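Local coordinates for protein uncharacterized esterase YxiM (Bacillus subtilis, PDB 2O14) that is an uncharacterised member of the GDSL lipolytic enzyme family and probably hydrolyses esters, carrying a galactose-binding-like domain ahead of its hydrolase domain, at residues V173-Y176 against Y177-S181; E222-L225 against K226-P230. One frame throughout, in Å; residues are numbered along the deposited sequence.

Interaction 1 of 2, residues V173-Y176 against Y177-S181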
ATOM      1  N   VAL A 173      -5.691  -7.405   3.396  1.00 22.13           N
ATOM      2  CA  VAL A 173      -4.364  -7.347   2.775  1.00 21.36           C
ATOM      3  C   VAL A 173      -3.577  -6.061   3.051  1.00 21.81           C
ATOM      4  O   VAL A 173      -2.352  -6.090   3.196  1.00 21.56           O
ATOM      5  CB  VAL A 173      -4.480  -7.487   1.232  1.00 18.82           C
ATOM      6  CG1 VAL A 173      -3.101  -7.455   0.594  1.00 18.64           C
ATOM      7  CG2 VAL A 173      -5.211  -8.776   0.877  1.00 19.17           C
ATOM      8  N   CYS A 174      -4.288  -4.941   3.127  1.00 21.04           N
ATOM      9  CA  CYS A 174      -3.678  -3.623   3.322  1.00 21.98           C
ATOM     10  C   CYS A 174      -2.876  -3.388   4.593  1.00 22.33           C
ATOM     11  O   CYS A 174      -2.841  -4.221   5.502  1.00 22.48           O
ATOM     12  CB  CYS A 174      -4.752  -2.536   3.221  1.00 18.69           C
ATOM     13  SG  CYS A 174      -5.878  -2.482   4.627  1.00 20.13           S
ATOM     14  N   ASN A 175      -2.226  -2.227   4.634  1.00 19.81           N
ATOM     15  CA  ASN A 175      -1.421  -1.825   5.776  1.00 18.59           C
ATOM     16  C   ASN A 175      -2.252  -1.072   6.808  1.00 17.83           C
ATOM     17  O   ASN A 175      -3.138  -0.289   6.461  1.00 14.67           O
ATOM     18  CB  ASN A 175      -0.281  -0.898   5.345  1.00 23.05           C
ATOM     19  CG  ASN A 175       0.791  -1.606   4.552  1.00 26.65           C
ATOM     20  OD1 ASN A 175       1.091  -2.774   4.801  1.00 25.08           O
ATOM     21  ND2 ASN A 175       1.402  -0.891   3.606  1.00 27.63           N
ATOM     22  N   TYR A 176      -1.959  -1.322   8.077  1.00 19.87           N
ATOM     23  CA  TYR A 176      -2.617  -0.622   9.171  1.00 21.48           C
ATOM     24  C   TYR A 176      -1.476   0.056   9.935  1.00 21.55           C
ATOM     25  O   TYR A 176      -0.354  -0.455   9.957  1.00 21.52           O
ATOM     26  CB  TYR A 176      -3.384  -1.595  10.070  1.00 21.70           C
ATOM     27  CG  TYR A 176      -4.616  -2.164   9.409  1.00 22.24           C
ATOM     28  CD1 TYR A 176      -4.521  -3.209   8.487  1.00 21.53           C
ATOM     29  CD2 TYR A 176      -5.871  -1.622   9.661  1.00 20.52           C
ATOM     30  CE1 TYR A 176      -5.653  -3.700   7.827  1.00 19.94           C
ATOM     31  CE2 TYR A 176      -7.010  -2.102   9.007  1.00 21.84           C
ATOM     32  CZ  TYR A 176      -6.895  -3.139   8.092  1.00 21.68           C
ATOM     33  OH  TYR A 176      -8.013  -3.603   7.432  1.00 20.53           O
ATOM     34  N   TYR A 177      -1.739   1.208  10.538  1.00 22.88           N
ATOM     35  CA  TYR A 177      -0.686   1.916  11.258  1.00 24.53           C
ATOM     36  C   TYR A 177      -0.922   2.022  12.762  1.00 27.46           C
ATOM     37  O   TYR A 177      -2.064   2.057  13.221  1.00 27.56           O
ATOM     38  CB  TYR A 177      -0.498   3.312  10.654  1.00 20.59           C
ATOM     39  CG  TYR A 177       0.018   3.277   9.231  1.00 19.62           C
ATOM     40  CD1 TYR A 177      -0.794   2.848   8.178  1.00 18.41           C
ATOM     41  CD2 TYR A 177       1.332   3.629   8.943  1.00 18.67           C
ATOM     42  CE1 TYR A 177      -0.300   2.772   6.871  1.00 19.96           C
ATOM     43  CE2 TYR A 177       1.837   3.553   7.648  1.00 16.81           C
ATOM     44  CZ  TYR A 177       1.023   3.126   6.620  1.00 19.19           C
ATOM     45  OH  TYR A 177       1.544   3.047   5.351  1.00 19.52           O
ATOM     46  N   PRO A 178       0.166   2.064  13.553  1.00 30.17           N
ATOM     47  CA  PRO A 178       1.569   2.016  13.119  1.00 31.01           C
ATOM     48  C   PRO A 178       1.922   0.670  12.485  1.00 31.69           C
ATOM     49  O   PRO A 178       1.456  -0.371  12.940  1.00 32.22           O
ATOM     50  CB  PRO A 178       2.342   2.251  14.416  1.00 35.34           C
ATOM     51  CG  PRO A 178       1.403   3.099  15.218  1.00 35.35           C
ATOM     52  CD  PRO A 178       0.081   2.409  14.982  1.00 35.01           C
ATOM     53  N   LEU A 179       2.751   0.694  11.447  1.00 29.82           N
ATOM     54  CA  LEU A 179       3.156  -0.521  10.738  1.00 31.13           C
ATOM     55  C   LEU A 179       3.651  -1.686  11.592  1.00 33.01           C
ATOM     56  O   LEU A 179       3.392  -2.848  11.272  1.00 32.46           O
ATOM     57  CB  LEU A 179       4.240  -0.194   9.713  1.00 27.75           C
ATOM     58  CG  LEU A 179       3.813   0.602   8.482  1.00 28.79           C
ATOM     59  CD1 LEU A 179       5.039   0.888   7.622  1.00 27.65           C
ATOM     60  CD2 LEU A 179       2.769  -0.181   7.696  1.00 25.83           C
ATOM     61  N   ASN A 180       4.367  -1.385  12.669  1.00 42.21           N
ATOM     62  CA  ASN A 180       4.906  -2.444  13.520  1.00 45.23           C
ATOM     63  C   ASN A 180       4.251  -2.524  14.889  1.00 44.77           C
ATOM     64  O   ASN A 180       4.797  -3.134  15.806  1.00 45.89           O
ATOM     65  CB  ASN A 180       6.414  -2.247  13.685  1.00 76.46           C
ATOM     66  CG  ASN A 180       7.168  -2.398  12.374  1.00 80.85           C
ATOM     67  OD1 ASN A 180       8.285  -1.897  12.226  1.00 84.39           O
ATOM     68  ND2 ASN A 180       6.563  -3.100  11.419  1.00 82.55           N
ATOM     69  N   SER A 181       3.072  -1.934  15.026  1.00 42.08           N
ATOM     70  CA  SER A 181       2.390  -1.940  16.309  1.00 41.13           C
ATOM     71  C   SER A 181       0.881  -2.116  16.200  1.00 39.54           C
ATOM     72  O   SER A 181       0.212  -2.368  17.200  1.00 40.27           O
ATOM     73  CB  SER A 181       2.701  -0.634  17.042  1.00 49.06           C
ATOM     74  OG  SER A 181       1.976  -0.543  18.251  1.00 52.05           O
TER
HETATM   75  O   HOH W   1       0.143   2.028   3.398  1.00 14.17           O

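Interaction 2 of 2, residues E222-L225 against K226-P230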
ATOM      1  N   GLU A 222      -2.884   2.326 -11.591  1.00 19.26           N
ATOM      2  CA  GLU A 222      -2.046   3.301 -12.291  1.00 18.77           C
ATOM      3  C   GLU A 222      -0.723   3.503 -11.557  1.00 18.89           C
ATOM      4  O   GLU A 222       0.332   3.583 -12.185  1.00 17.85           O
ATOM      5  CB  GLU A 222      -2.752   4.659 -12.423  1.00 19.15           C
ATOM      6  CG  GLU A 222      -1.875   5.719 -13.101  1.00 17.78           C
ATOM      7  CD  GLU A 222      -2.505   7.105 -13.130  1.00 21.04           C
ATOM      8  OE1 GLU A 222      -3.561   7.308 -12.498  1.00 22.86           O
ATOM      9  OE2 GLU A 222      -1.935   8.003 -13.785  1.00 21.30           O
ATOM     10  N   ALA A 223      -0.795   3.584 -10.229  1.00 16.58           N
ATOM     11  CA  ALA A 223       0.385   3.777  -9.390  1.00 17.36           C
ATOM     12  C   ALA A 223       1.385   2.636  -9.547  1.00 18.19           C
ATOM     13  O   ALA A 223       2.595   2.852  -9.510  1.00 17.71           O
ATOM     14  CB  ALA A 223      -0.028   3.893  -7.927  1.00 17.31           C
ATOM     15  N   ILE A 224       0.874   1.418  -9.701  1.00 17.03           N
ATOM     16  CA  ILE A 224       1.737   0.256  -9.859  1.00 17.40           C
ATOM     17  C   ILE A 224       2.286   0.136 -11.283  1.00 18.39           C
ATOM     18  O   ILE A 224       3.445  -0.227 -11.469  1.00 20.42           O
ATOM     19  CB  ILE A 224       0.986  -1.039  -9.498  1.00 18.02           C
ATOM     20  CG1 ILE A 224       0.610  -1.019  -8.012  1.00 16.72           C
ATOM     21  CG2 ILE A 224       1.853  -2.257  -9.826  1.00 13.99           C
ATOM     22  CD1 ILE A 224      -0.259  -2.182  -7.585  1.00 17.53           C
ATOM     23  N   LEU A 225       1.456   0.433 -12.280  1.00 21.66           N
ATOM     24  CA  LEU A 225       1.878   0.361 -13.679  1.00 23.05           C
ATOM     25  C   LEU A 225       2.957   1.391 -13.979  1.00 24.41           C
ATOM     26  O   LEU A 225       3.718   1.254 -14.941  1.00 26.03           O
ATOM     27  CB  LEU A 225       0.678   0.583 -14.605  1.00 18.47           C
ATOM     28  CG  LEU A 225      -0.333  -0.568 -14.620  1.00 18.18           C
ATOM     29  CD1 LEU A 225      -1.596  -0.156 -15.361  1.00 17.82           C
ATOM     30  CD2 LEU A 225       0.309  -1.790 -15.269  1.00 17.41           C
ATOM     31  N   LYS A 226       3.014   2.424 -13.147  1.00 23.30           N
ATOM     32  CA  LYS A 226       3.995   3.486 -13.295  1.00 23.39           C
ATOM     33  C   LYS A 226       5.422   2.966 -13.115  1.00 24.15           C
ATOM     34  O   LYS A 226       6.350   3.452 -13.761  1.00 23.93           O
ATOM     35  CB  LYS A 226       3.729   4.575 -12.252  1.00 21.97           C
ATOM     36  CG  LYS A 226       4.711   5.744 -12.268  1.00 24.31           C
ATOM     37  CD  LYS A 226       4.338   6.786 -13.307  1.00 24.23           C
ATOM     38  CE  LYS A 226       5.267   7.987 -13.231  1.00 26.08           C
ATOM     39  NZ  LYS A 226       4.885   9.034 -14.212  1.00 28.74           N
ATOM     40  N   TYR A 227       5.597   1.972 -12.248  1.00 21.33           N
ATOM     41  CA  TYR A 227       6.936   1.461 -11.967  1.00 23.54           C
ATOM     42  C   TYR A 227       7.192  -0.027 -12.178  1.00 23.36           C
ATOM     43  O   TYR A 227       8.336  -0.426 -12.391  1.00 24.69           O
ATOM     44  CB  TYR A 227       7.322   1.807 -10.526  1.00 20.96           C
ATOM     45  CG  TYR A 227       7.187   3.270 -10.186  1.00 21.10           C
ATOM     46  CD1 TYR A 227       8.058   4.216 -10.725  1.00 18.68           C
ATOM     47  CD2 TYR A 227       6.193   3.713  -9.312  1.00 21.95           C
ATOM     48  CE1 TYR A 227       7.947   5.570 -10.398  1.00 19.48           C
ATOM     49  CE2 TYR A 227       6.072   5.071  -8.981  1.00 21.95           C
ATOM     50  CZ  TYR A 227       6.953   5.991  -9.525  1.00 18.98           C
ATOM     51  OH  TYR A 227       6.850   7.326  -9.198  1.00 20.27           O
ATOM     52  N   ILE A 228       6.154  -0.853 -12.114  1.00 23.17           N
ATOM     53  CA  ILE A 228       6.352  -2.292 -12.275  1.00 22.67           C
ATOM     54  C   ILE A 228       7.043  -2.634 -13.597  1.00 22.05           C
ATOM     55  O   ILE A 228       6.723  -2.078 -14.644  1.00 22.73           O
ATOM     56  CB  ILE A 228       5.009  -3.053 -12.144  1.00 18.27           C
ATOM     57  CG1 ILE A 228       5.276  -4.508 -11.750  1.00 16.86           C
ATOM     58  CG2 ILE A 228       4.232  -2.971 -13.442  1.00 16.83           C
ATOM     59  CD1 ILE A 228       4.032  -5.263 -11.291  1.00 16.28           C
ATOM     60  N   LYS A 229       8.004  -3.549 -13.535  1.00 22.01           N
ATOM     61  CA  LYS A 229       8.765  -3.953 -14.714  1.00 23.77           C
ATOM     62  C   LYS A 229       9.215  -5.410 -14.619  1.00 24.66           C
ATOM     63  O   LYS A 229       8.937  -6.093 -13.632  1.00 23.78           O
ATOM     64  CB  LYS A 229       9.995  -3.054 -14.864  1.00 26.30           C
ATOM     65  CG  LYS A 229      10.889  -3.012 -13.632  1.00 29.39           C
ATOM     66  CD  LYS A 229      12.103  -2.108 -13.853  1.00 32.04           C
ATOM     67  CE  LYS A 229      12.891  -1.908 -12.566  1.00 33.22           C
ATOM     68  NZ  LYS A 229      13.369  -3.187 -11.989  1.00 35.24           N
ATOM     69  N   PRO A 230       9.916  -5.909 -15.652  1.00 29.29           N
ATOM     70  CA  PRO A 230      10.372  -7.299 -15.605  1.00 28.46           C
ATOM     71  C   PRO A 230      11.164  -7.565 -14.328  1.00 28.34           C
ATOM     72  O   PRO A 230      12.014  -6.762 -13.928  1.00 26.81           O
ATOM     73  CB  PRO A 230      11.234  -7.419 -16.859  1.00 32.57           C
ATOM     74  CG  PRO A 230      10.538  -6.511 -17.818  1.00 33.92           C
ATOM     75  CD  PRO A 230      10.233  -5.298 -16.957  1.00 32.30           C
TER
HETATM   76  O   HOH W   2       6.386   0.472 -15.328  1.00 26.41           O

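Interaction 1 of 2, residues V173-Y176 against Y177-S181
Y177 folds back beside N175 in the loop between strand 164-169 and helix 187-190. CE1 of Y177 lies 4.0 Å from CB of N175. CG of Y177 is anti to its own carbonyl carbon (chi1 -65°), which lays the ring alongside the preceding peptide and N175. The polar ends then meet through one water. It donates to Y177 OH at 2.6 Å, in the plane of the ring at its edge, and accepts from N175 ND2 at 3.2 Å. Y177 OH also bonds to D121, and the other amide atom of N175, OD1, to N204. A phenylalanine in place of Y177 would keep the ring but would probably leave this water and D121 without their hydroxyl partner. A cis peptide bond precedes P178. P178 O accepts from S181 N at 3.1 Å, closing a tight turn through L179 and N180. L179 reaches back. Its CD2 sits 3.9 Å from CB of N175 and 3.8 Å above one face of the Y177 ring, toward the rim. CA of L179 makes a CH...O contact of 3.6 Å with Y176 O. The CB bond of Y176 points away from 177-181, and Y176 OH bonds to O of S171, the nucleophile by similarity. No direct hydrogen bond joins the two segments. The contact is thus largely apolar with one bridging water, and the tyrosine and asparagine ends are held by D121 and N204.

Interaction 2 of 2, residues E222-L225 against K226-P230
The last part of helix 220-225 and the loop that leads to strand 233-237 meet here, where I224 O receives two backbone N-H groups. I228 N donates at 2.9 Å, nearly in line with the carbonyl bond (C=O...N 174°). Y227 N donates at 3.2 Å with a C=O...N angle of 118°, from above the carbonyl plane. Two residues earlier, E222 O receives only a weak bond from K226 N. A water donates to both L225 O and I228 O, linking the helix to the loop. CG2 of I224 is anti to its backbone N, and it meets CD1 of I228 at 4.0 Å, the two chains crossing at a slant. The other branch of I228, CG2, lies 4.1 Å from CA of L225. K226 bends at its second torsion (chi2 83°), and its CG stands 3.5 Å above one face of the Y227 ring, over the centre. CD2 of the same ring comes within 3.7 Å of A223 O. Y227 OH bonds to Q110, and E222 makes a salt bridge with K75. Y166 of strand 164-169 touches I224, Y227 and I228, while V265 of helix 251-266 touches L225 and I228. The arrangement is that of a helix-to-strand connection leading into a parallel strand, part of the alpha/beta sandwich of SGNH hydrolases.

How the interactions relate
Both interactions belong to the GDSL hydrolase part of the chain and lie in series along it. Their centres are 23 Å apart and their nearest atoms about 10 Å, so they do not touch. Strand 164-169 relates them: the loop of 173-181 follows it, and its Y166 packs on 222-230. Both also meet strand 108-115 of the galactose-binding-like part, so each lies at the junction of the two parts. They differ in distance from the active site. In interaction 1, the Y176 side chain is about 4 Å from that of S171 and about 5 Å from that of H342, both catalytic by similarity. Interaction 2 lies away from the annotated sites.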